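Local coordinates for protein (auracyanin) (PDB 1QHQ) that carries electrons as a cupredoxin-fold blue copper protein and probably accepts them from the membrane-bound alternative complex III, at residues A[85-88]-A[89-92]; A[99-102]-A[103-106]; A[120-124]-A[125-129]. All blocks are in the same frame, centred on the assembly; numbering follows the deposited sequence.

Contact 1. Residues A[85-88]-A[89-92]; sequences VPPP and DTPN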
ATOM      1  N   VAL A  85       6.354  -8.093   1.890  1.00 21.11           N
ATOM      2  CA  VAL A  85       5.675  -7.333   0.812  1.00 19.21           C
ATOM      3  C   VAL A  85       5.009  -8.399  -0.066  1.00 20.40           C
ATOM      4  O   VAL A  85       5.409  -9.569  -0.021  1.00 20.38           O
ATOM      5  CB  VAL A  85       6.664  -6.550  -0.067  1.00 16.73           C
ATOM      6  CG1 VAL A  85       7.298  -5.406   0.722  1.00 17.98           C
ATOM      7  CG2 VAL A  85       7.734  -7.469  -0.645  1.00 19.08           C
ATOM      8  N   PRO A  86       4.011  -8.031  -0.834  1.00 18.35           N
ATOM      9  CA  PRO A  86       3.477  -8.956  -1.841  1.00 18.19           C
ATOM     10  C   PRO A  86       4.603  -9.381  -2.756  1.00 18.11           C
ATOM     11  O   PRO A  86       5.467  -8.573  -3.117  1.00 19.08           O
ATOM     12  CB  PRO A  86       2.476  -8.071  -2.614  1.00 18.05           C
ATOM     13  CG  PRO A  86       2.107  -7.001  -1.652  1.00 18.20           C
ATOM     14  CD  PRO A  86       3.397  -6.692  -0.889  1.00 18.09           C
ATOM     15  N   PRO A  87       4.677 -10.655  -3.119  1.00 21.38           N
ATOM     16  CA  PRO A  87       5.599 -11.131  -4.119  1.00 22.22           C
ATOM     17  C   PRO A  87       5.327 -10.436  -5.451  1.00 24.64           C
ATOM     18  O   PRO A  87       4.189 -10.021  -5.715  1.00 22.49           O
ATOM     19  CB  PRO A  87       5.265 -12.624  -4.241  1.00 23.42           C
ATOM     20  CG  PRO A  87       4.724 -12.966  -2.880  1.00 22.27           C
ATOM     21  CD  PRO A  87       3.875 -11.753  -2.511  1.00 22.67           C
ATOM     22  N   PRO A  88       6.350 -10.300  -6.262  1.00 25.94           N
ATOM     23  CA  PRO A  88       6.188  -9.686  -7.583  1.00 28.14           C
ATOM     24  C   PRO A  88       5.130 -10.481  -8.343  1.00 30.31           C
ATOM     25  O   PRO A  88       4.969 -11.682  -8.089  1.00 32.36           O
ATOM     26  CB  PRO A  88       7.545  -9.811  -8.224  1.00 28.30           C
ATOM     27  CG  PRO A  88       8.488 -10.271  -7.201  1.00 27.95           C
ATOM     28  CD  PRO A  88       7.721 -10.759  -6.015  1.00 27.27           C
ATOM     29  N   ASP A  89       4.258  -9.810  -9.081  1.00 32.03           N
ATOM     30  CA  ASP A  89       3.238 -10.487  -9.863  1.00 31.82           C
ATOM     31  C   ASP A  89       2.085 -11.034  -9.051  1.00 30.43           C
ATOM     32  O   ASP A  89       1.257 -11.792  -9.613  1.00 30.80           O
ATOM     33  CB  ASP A  89       3.854 -11.617 -10.711  1.00 37.88           C
ATOM     34  CG  ASP A  89       4.873 -11.096 -11.711  1.00 42.11           C
ATOM     35  OD1 ASP A  89       4.706  -9.967 -12.204  1.00 43.67           O
ATOM     36  OD2 ASP A  89       5.893 -11.799 -11.909  1.00 45.58           O
ATOM     37  N   THR A  90       1.956 -10.697  -7.780  1.00 27.44           N
ATOM     38  CA  THR A  90       0.797 -11.090  -6.991  1.00 25.08           C
ATOM     39  C   THR A  90      -0.480 -10.555  -7.657  1.00 24.41           C
ATOM     40  O   THR A  90      -0.537  -9.408  -8.096  1.00 23.56           O
ATOM     41  CB  THR A  90       0.847 -10.535  -5.557  1.00 22.76           C
ATOM     42  OG1 THR A  90       1.994 -11.099  -4.870  1.00 22.77           O
ATOM     43  CG2 THR A  90      -0.400 -10.919  -4.795  1.00 18.49           C
ATOM     44  N   PRO A  91      -1.432 -11.447  -7.899  1.00 24.94           N
ATOM     45  CA  PRO A  91      -2.686 -11.081  -8.531  1.00 23.54           C
ATOM     46  C   PRO A  91      -3.415 -10.019  -7.727  1.00 20.28           C
ATOM     47  O   PRO A  91      -3.492 -10.068  -6.496  1.00 20.94           O
ATOM     48  CB  PRO A  91      -3.498 -12.374  -8.538  1.00 24.22           C
ATOM     49  CG  PRO A  91      -2.500 -13.457  -8.379  1.00 25.23           C
ATOM     50  CD  PRO A  91      -1.409 -12.870  -7.499  1.00 24.61           C
ATOM     51  N   ASN A  92      -3.966  -9.030  -8.442  1.00 18.07           N
ATOM     52  CA  ASN A  92      -4.791  -8.013  -7.821  1.00 17.00           C
ATOM     53  C   ASN A  92      -4.056  -7.113  -6.850  1.00 15.50           C
ATOM     54  O   ASN A  92      -4.718  -6.385  -6.073  1.00 15.46           O
ATOM     55  CB  ASN A  92      -6.009  -8.670  -7.152  1.00 19.16           C
ATOM     56  CG  ASN A  92      -6.923  -9.314  -8.195  1.00 23.27           C
ATOM     57  OD1 ASN A  92      -7.328 -10.474  -8.027  1.00 25.00           O
ATOM     58  ND2 ASN A  92      -7.181  -8.602  -9.275  1.00 18.62           N
TER
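Thr90 turns back on Pro87 and grips its carbonyl oxygen with two donors. The backbone bond from Thr90 N to Pro87 O measures 3.1 Å and arrives from above the carbonyl plane. The hydroxyl bond from Thr90 OG1 to Pro87 O is shorter, 2.6 Å, and lies closer to that plane, tilted 25° from it. Both donors approach from the same face of the carbonyl. They stand next to each other because OG1 sits beside the backbone N of its own residue, opposite the carbonyl carbon (chi1 -63°), while CG2 takes the position anti to that N. The hydroxyl oxygen of Thr90 also lies against the Pro87 ring, Thr90 OG1 being 3.1 Å from Pro87 CD, and is 3.8 Å from Pro86 CB. These residues form a type II beta turn from Pro87 to Thr90, with Pro88 and Asp89 at its corners, in the loop between helix 66-77 and strand 93-96 of the cupredoxin fold. The closed ring of Pro88 restricts the first corner to the phi that such a turn requires. The bond to Pro88 CB leads away from the following residues, although CB itself still lies 3.4 Å from Asp89 N. Asp89 takes the second corner with a positive phi of 75°, which brings its CB to 2.8 Å from Pro88 O, while the carboxylate stays at the surface. Pro87 and Thr90 both touch Ala75 of helix 66-77, and Pro86 touches Val72 of that helix and Trp96 of strand 93-96.

Contact 2. Residues A[99-102]-A[103-106]; sequences MLNA and GESG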
ATOM      1  N   MET A  99       8.620  -2.545   2.434  1.00 13.25           N
ATOM      2  CA  MET A  99       8.278  -2.626   3.866  1.00 12.90           C
ATOM      3  C   MET A  99       9.279  -1.751   4.634  1.00  9.54           C
ATOM      4  O   MET A  99      10.484  -1.923   4.431  1.00 14.86           O
ATOM      5  CB  MET A  99       8.400  -4.097   4.280  1.00 11.72           C
ATOM      6  CG  MET A  99       7.937  -4.321   5.728  1.00 16.42           C
ATOM      7  SD  MET A  99       6.201  -3.959   5.960  1.00 13.47           S
ATOM      8  CE  MET A  99       5.416  -5.244   5.036  1.00 17.25           C
ATOM      9  N   LEU A 100       8.778  -0.786   5.356  1.00 11.69           N
ATOM     10  CA  LEU A 100       9.583   0.270   5.929  1.00 11.66           C
ATOM     11  C   LEU A 100       9.774   0.082   7.437  1.00 14.72           C
ATOM     12  O   LEU A 100       8.804  -0.122   8.154  1.00 14.62           O
ATOM     13  CB  LEU A 100       8.826   1.625   5.739  1.00 13.91           C
ATOM     14  CG  LEU A 100       8.505   1.901   4.252  1.00 12.12           C
ATOM     15  CD1 LEU A 100       7.692   3.176   4.154  1.00 10.55           C
ATOM     16  CD2 LEU A 100       9.781   2.023   3.432  1.00 13.25           C
ATOM     17  N   ASN A 101      11.022   0.211   7.880  1.00 16.50           N
ATOM     18  CA  ASN A 101      11.268   0.127   9.338  1.00 16.75           C
ATOM     19  C   ASN A 101      10.697   1.388   9.948  1.00 15.36           C
ATOM     20  O   ASN A 101      10.488   2.402   9.217  1.00 15.20           O
ATOM     21  CB  ASN A 101      12.789   0.075   9.561  1.00 16.86           C
ATOM     22  CG  ASN A 101      13.442  -1.166   9.015  1.00 19.52           C
ATOM     23  OD1 ASN A 101      12.879  -2.251   8.996  1.00 24.88           O
ATOM     24  ND2 ASN A 101      14.650  -1.014   8.432  1.00 28.13           N
ATOM     25  N   ALA A 102      10.394   1.413  11.234  1.00 15.78           N
ATOM     26  CA  ALA A 102      10.017   2.661  11.871  1.00 13.78           C
ATOM     27  C   ALA A 102      11.128   3.709  11.620  1.00 14.55           C
ATOM     28  O   ALA A 102      12.321   3.402  11.767  1.00 16.82           O
ATOM     29  CB  ALA A 102       9.917   2.433  13.399  1.00 16.86           C
ATOM     30  N   GLY A 103      10.739   4.869  11.138  1.00 14.27           N
ATOM     31  CA  GLY A 103      11.654   5.927  10.805  1.00 13.50           C
ATOM     32  C   GLY A 103      11.974   5.980   9.308  1.00 16.12           C
ATOM     33  O   GLY A 103      12.747   6.843   8.921  1.00 19.40           O
ATOM     34  N   GLU A 104      11.571   4.974   8.563  1.00 11.29           N
ATOM     35  CA  GLU A 104      11.870   4.908   7.141  1.00 11.17           C
ATOM     36  C   GLU A 104      10.676   5.468   6.333  1.00 11.42           C
ATOM     37  O   GLU A 104       9.562   5.620   6.829  1.00 11.23           O
ATOM     38  CB  GLU A 104      12.144   3.463   6.695  1.00 10.02           C
ATOM     39  CG  GLU A 104      13.588   3.047   7.097  1.00 10.27           C
ATOM     40  CD  GLU A 104      14.008   1.769   6.449  1.00 15.69           C
ATOM     41  OE1 GLU A 104      13.157   0.892   6.206  1.00 17.29           O
ATOM     42  OE2 GLU A 104      15.234   1.566   6.216  1.00 21.09           O
ATOM     43  N   SER A 105      11.005   5.899   5.133  1.00  9.41           N
ATOM     44  CA  SER A 105      10.022   6.446   4.184  1.00  9.82           C
ATOM     45  C   SER A 105      10.272   5.795   2.813  1.00  9.12           C
ATOM     46  O   SER A 105      11.389   5.474   2.484  1.00 11.80           O
ATOM     47  CB  SER A 105      10.236   7.958   4.034  1.00 11.32           C
ATOM     48  OG  SER A 105       9.837   8.619   5.244  1.00 16.71           O
ATOM     49  N   GLY A 106       9.168   5.540   2.116  1.00  8.57           N
ATOM     50  CA  GLY A 106       9.347   4.877   0.790  1.00  8.52           C
ATOM     51  C   GLY A 106       8.167   5.274  -0.093  1.00  9.51           C
ATOM     52  O   GLY A 106       7.067   5.545   0.376  1.00  9.03           O
TER
HETATM   53  O   HOH W   1      13.003  -0.594   4.200  1.00 21.79           O
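Met99 is linked to Glu104 through a water that donates to Met99 O, 2.9 Å away, and also to Glu104 OE1; the bond to Met99 CB leads away from 103-106. Leu100 follows with apolar contacts. Its CB lies 3.9 Å from Glu104 CB, and further out CD1 reaches to 3.5 Å from Gly106 N, so that the branched end lies over the backbone of Ser105 and Gly106, where glycine contributes no side chain. Asn101 makes the polar closure. Asn101 N donates to Glu104 OE1 over 2.8 Å in a nearly straight bond (171°), meeting the anti side of the carboxylate but 34° out of its plane. In return Glu104 N donates to Asn101 O at 2.9 Å. Glu104 runs extended beyond CG and lies alongside the Asn101 side chain, both pointing the same way, with amide and carboxylate planes 21° apart. Thus OE1 accepts from both the backbone and the water, which fixes the carboxylate against the loop. Ala102 and Gly103 form the corners of this type II beta turn, Gly103 with a positive phi. The turn leads into strand 104-111, an outer strand of the three-stranded sheet, pairing antiparallel with strand 42-49 through backbone bonds to Asn49 and Phe47, while Leu100 packs on Phe47.

Contact 3. Residues A[120-124]-A[125-129]; sequences YICTF and PGHYL. With CU (copper (II) ion), chain B.
Cys122 and His127 bind the copper ion from the loop after strand 116-121, the ligand loop of the cupredoxin type I blue copper site; Met132, further along that loop, and His57 complete the site. Cys122 SG, swung anti to its own N, binds copper at 2.2 Å. It also accepts a hydrogen bond from Phe124 N over 3.4 Å, which should help fix the thiolate and moderate its charge. His127 CG stands anti to the carbonyl carbon (chi1 -71°), and with the ring turned by chi2 -163° ND1 meets copper at 2.0 Å. Its main chain is tied down as well, His127 N donating to Phe124 O at 3.0 Å. With Phe124 CG opposite the backbone N (chi1 -166°), Phe124 CB lies over one face of the imidazole, 3.9 Å from its centroid, while the two rings are oblique to each other. Pro125 in turn sets CD over a face of the Phe124 ring, a CH-pi contact of 3.4 Å to the centroid. At the strand end of the contact, Ile121 CG2 touches Tyr128 CD1 at 3.4 Å; the tyrosine hydroxyl is hydrogen-bonded to Asp66. A water donates to Phe124 O at 2.7 Å and accepts from Tyr128 N.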
ATOM      1  N   TYR A 120      -6.657  -0.171   0.359  1.00  8.18           N
ATOM      2  CA  TYR A 120      -5.211  -0.216   0.552  1.00  8.99           C
ATOM      3  C   TYR A 120      -5.001  -0.832   1.983  1.00  9.27           C
ATOM      4  O   TYR A 120      -5.849  -0.596   2.840  1.00 10.11           O
ATOM      5  CB  TYR A 120      -4.500   1.075   0.426  1.00  8.10           C
ATOM      6  CG  TYR A 120      -5.008   2.245   1.213  1.00  7.85           C
ATOM      7  CD1 TYR A 120      -6.000   3.098   0.638  1.00  8.15           C
ATOM      8  CD2 TYR A 120      -4.530   2.571   2.482  1.00  7.94           C
ATOM      9  CE1 TYR A 120      -6.415   4.198   1.330  1.00  8.50           C
ATOM     10  CE2 TYR A 120      -4.981   3.671   3.163  1.00  8.92           C
ATOM     11  CZ  TYR A 120      -5.936   4.498   2.583  1.00  9.40           C
ATOM     12  OH  TYR A 120      -6.408   5.587   3.264  1.00 10.58           O
ATOM     13  N   ILE A 121      -3.987  -1.641   2.094  1.00 10.85           N
ATOM     14  CA  ILE A 121      -3.728  -2.328   3.375  1.00 10.47           C
ATOM     15  C   ILE A 121      -2.237  -2.291   3.639  1.00 11.41           C
ATOM     16  O   ILE A 121      -1.403  -1.959   2.793  1.00  9.21           O
ATOM     17  CB  ILE A 121      -4.134  -3.840   3.310  1.00 12.90           C
ATOM     18  CG1 ILE A 121      -3.328  -4.591   2.300  1.00 12.59           C
ATOM     19  CG2 ILE A 121      -5.644  -3.938   3.024  1.00 11.67           C
ATOM     20  CD1 ILE A 121      -3.686  -6.083   2.146  1.00  9.76           C
ATOM     21  N   CYS A 122      -1.873  -2.733   4.844  1.00  9.50           N
ATOM     22  CA  CYS A 122      -0.482  -3.026   5.161  1.00 13.46           C
ATOM     23  C   CYS A 122      -0.377  -4.569   5.207  1.00 12.84           C
ATOM     24  O   CYS A 122      -1.307  -5.183   5.747  1.00 11.85           O
ATOM     25  CB  CYS A 122      -0.091  -2.421   6.478  1.00 13.05           C
ATOM     26  SG  CYS A 122       1.547  -2.968   7.063  1.00 11.85           S
ATOM     27  N   THR A 123       0.641  -5.139   4.629  1.00 14.02           N
ATOM     28  CA  THR A 123       0.788  -6.584   4.628  1.00 11.78           C
ATOM     29  C   THR A 123       1.764  -7.118   5.672  1.00 13.99           C
ATOM     30  O   THR A 123       1.955  -8.346   5.663  1.00 13.99           O
ATOM     31  CB  THR A 123       1.142  -7.154   3.262  1.00 12.55           C
ATOM     32  OG1 THR A 123       2.344  -6.596   2.734  1.00 11.65           O
ATOM     33  CG2 THR A 123      -0.035  -6.890   2.306  1.00 11.26           C
ATOM     34  N   PHE A 124       2.271  -6.272   6.545  1.00 12.55           N
ATOM     35  CA  PHE A 124       3.145  -6.892   7.617  1.00 13.87           C
ATOM     36  C   PHE A 124       2.233  -7.833   8.417  1.00 13.58           C
ATOM     37  O   PHE A 124       1.108  -7.486   8.703  1.00 12.89           O
ATOM     38  CB  PHE A 124       3.654  -5.769   8.511  1.00 10.68           C
ATOM     39  CG  PHE A 124       4.790  -6.326   9.361  1.00 15.20           C
ATOM     40  CD1 PHE A 124       6.042  -6.493   8.837  1.00 14.07           C
ATOM     41  CD2 PHE A 124       4.474  -6.806  10.629  1.00 16.58           C
ATOM     42  CE1 PHE A 124       7.048  -7.068   9.607  1.00 17.67           C
ATOM     43  CE2 PHE A 124       5.476  -7.391  11.389  1.00 17.76           C
ATOM     44  CZ  PHE A 124       6.751  -7.527  10.878  1.00 19.43           C
ATOM     45  N   PRO A 125       2.724  -9.024   8.721  1.00 15.66           N
ATOM     46  CA  PRO A 125       1.912 -10.026   9.421  1.00 15.90           C
ATOM     47  C   PRO A 125       1.077  -9.486  10.535  1.00 15.30           C
ATOM     48  O   PRO A 125       1.523  -8.798  11.439  1.00 17.15           O
ATOM     49  CB  PRO A 125       2.969 -11.002   9.962  1.00 14.88           C
ATOM     50  CG  PRO A 125       4.077 -10.915   8.988  1.00 16.28           C
ATOM     51  CD  PRO A 125       4.100  -9.470   8.499  1.00 16.21           C
ATOM     52  N   GLY A 126      -0.259  -9.773  10.469  1.00 15.59           N
ATOM     53  CA  GLY A 126      -1.170  -9.307  11.468  1.00 16.47           C
ATOM     54  C   GLY A 126      -1.785  -7.960  11.324  1.00 15.53           C
ATOM     55  O   GLY A 126      -2.828  -7.645  11.922  1.00 16.54           O
ATOM     56  N   HIS A 127      -1.142  -7.013  10.589  1.00 14.56           N
ATOM     57  CA  HIS A 127      -1.640  -5.657  10.555  1.00 13.37           C
ATOM     58  C   HIS A 127      -2.964  -5.505   9.821  1.00  9.69           C
ATOM     59  O   HIS A 127      -3.831  -4.784  10.306  1.00 12.37           O
ATOM     60  CB  HIS A 127      -0.541  -4.772   9.891  1.00 10.97           C
ATOM     61  CG  HIS A 127       0.632  -4.614  10.817  1.00 13.56           C
ATOM     62  ND1 HIS A 127       1.577  -3.594  10.618  1.00  9.43           N
ATOM     63  CD2 HIS A 127       1.032  -5.253  11.927  1.00 17.06           C
ATOM     64  CE1 HIS A 127       2.480  -3.640  11.606  1.00 20.94           C
ATOM     65  NE2 HIS A 127       2.160  -4.610  12.383  1.00 17.62           N
ATOM     66  N   TYR A 128      -3.112  -6.225   8.713  1.00 12.88           N
ATOM     67  CA  TYR A 128      -4.386  -6.167   7.961  1.00 15.56           C
ATOM     68  C   TYR A 128      -5.543  -6.703   8.790  1.00 14.15           C
ATOM     69  O   TYR A 128      -6.512  -5.980   9.045  1.00 15.95           O
ATOM     70  CB  TYR A 128      -4.228  -6.931   6.647  1.00 13.71           C
ATOM     71  CG  TYR A 128      -5.557  -7.111   5.918  1.00 16.80           C
ATOM     72  CD1 TYR A 128      -6.361  -6.026   5.644  1.00 17.85           C
ATOM     73  CD2 TYR A 128      -6.037  -8.391   5.672  1.00 21.38           C
ATOM     74  CE1 TYR A 128      -7.624  -6.188   5.097  1.00 18.30           C
ATOM     75  CE2 TYR A 128      -7.306  -8.571   5.122  1.00 22.78           C
ATOM     76  CZ  TYR A 128      -8.055  -7.471   4.797  1.00 20.72           C
ATOM     77  OH  TYR A 128      -9.336  -7.641   4.289  1.00 22.23           O
ATOM     78  N   LEU A 129      -5.283  -7.817   9.503  1.00 16.22           N
ATOM     79  CA  LEU A 129      -6.339  -8.334  10.412  1.00 18.15           C
ATOM     80  C   LEU A 129      -6.562  -7.436  11.590  1.00 16.39           C
ATOM     81  O   LEU A 129      -7.715  -7.313  12.084  1.00 18.52           O
ATOM     82  CB  LEU A 129      -5.973  -9.740  10.895  1.00 24.73           C
ATOM     83  CG  LEU A 129      -5.909 -10.834   9.836  1.00 31.08           C
ATOM     84  CD1 LEU A 129      -5.481 -12.155  10.483  1.00 34.05           C
ATOM     85  CD2 LEU A 129      -7.238 -10.992   9.125  1.00 32.14           C
TER
HETATM   86 CU    CU B 141       1.672  -2.222   9.123  1.00 13.92          CU
HETATM   87  O   HOH W   2      -1.197  -8.249   7.511  1.00 16.42           O

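How the contacts relate
All three contacts belong to the single cupredoxin domain and touch one another. Contact 3 supplies two of the copper ligands. Contact 2 approaches it through Met99, whose side chain comes within about 6 Å of the copper at nearest atoms and whose CE lies 3.6 Å from Phe124 N. Contact 1 is more remote, with the side chain of Pro86 about 11 Å from the metal, yet Pro86 CD packs 3.8 Å from Thr123 OG1 of the ligand loop. Val85 CG1 also lies 3.6 Å from Met99 N, joining the first two. Segments 85-88 and 99-102 thus both touch Thr123 or Phe124, close to the copper ligand Cys122, although the centres of contacts 1 and 2 are about 19 Å apart.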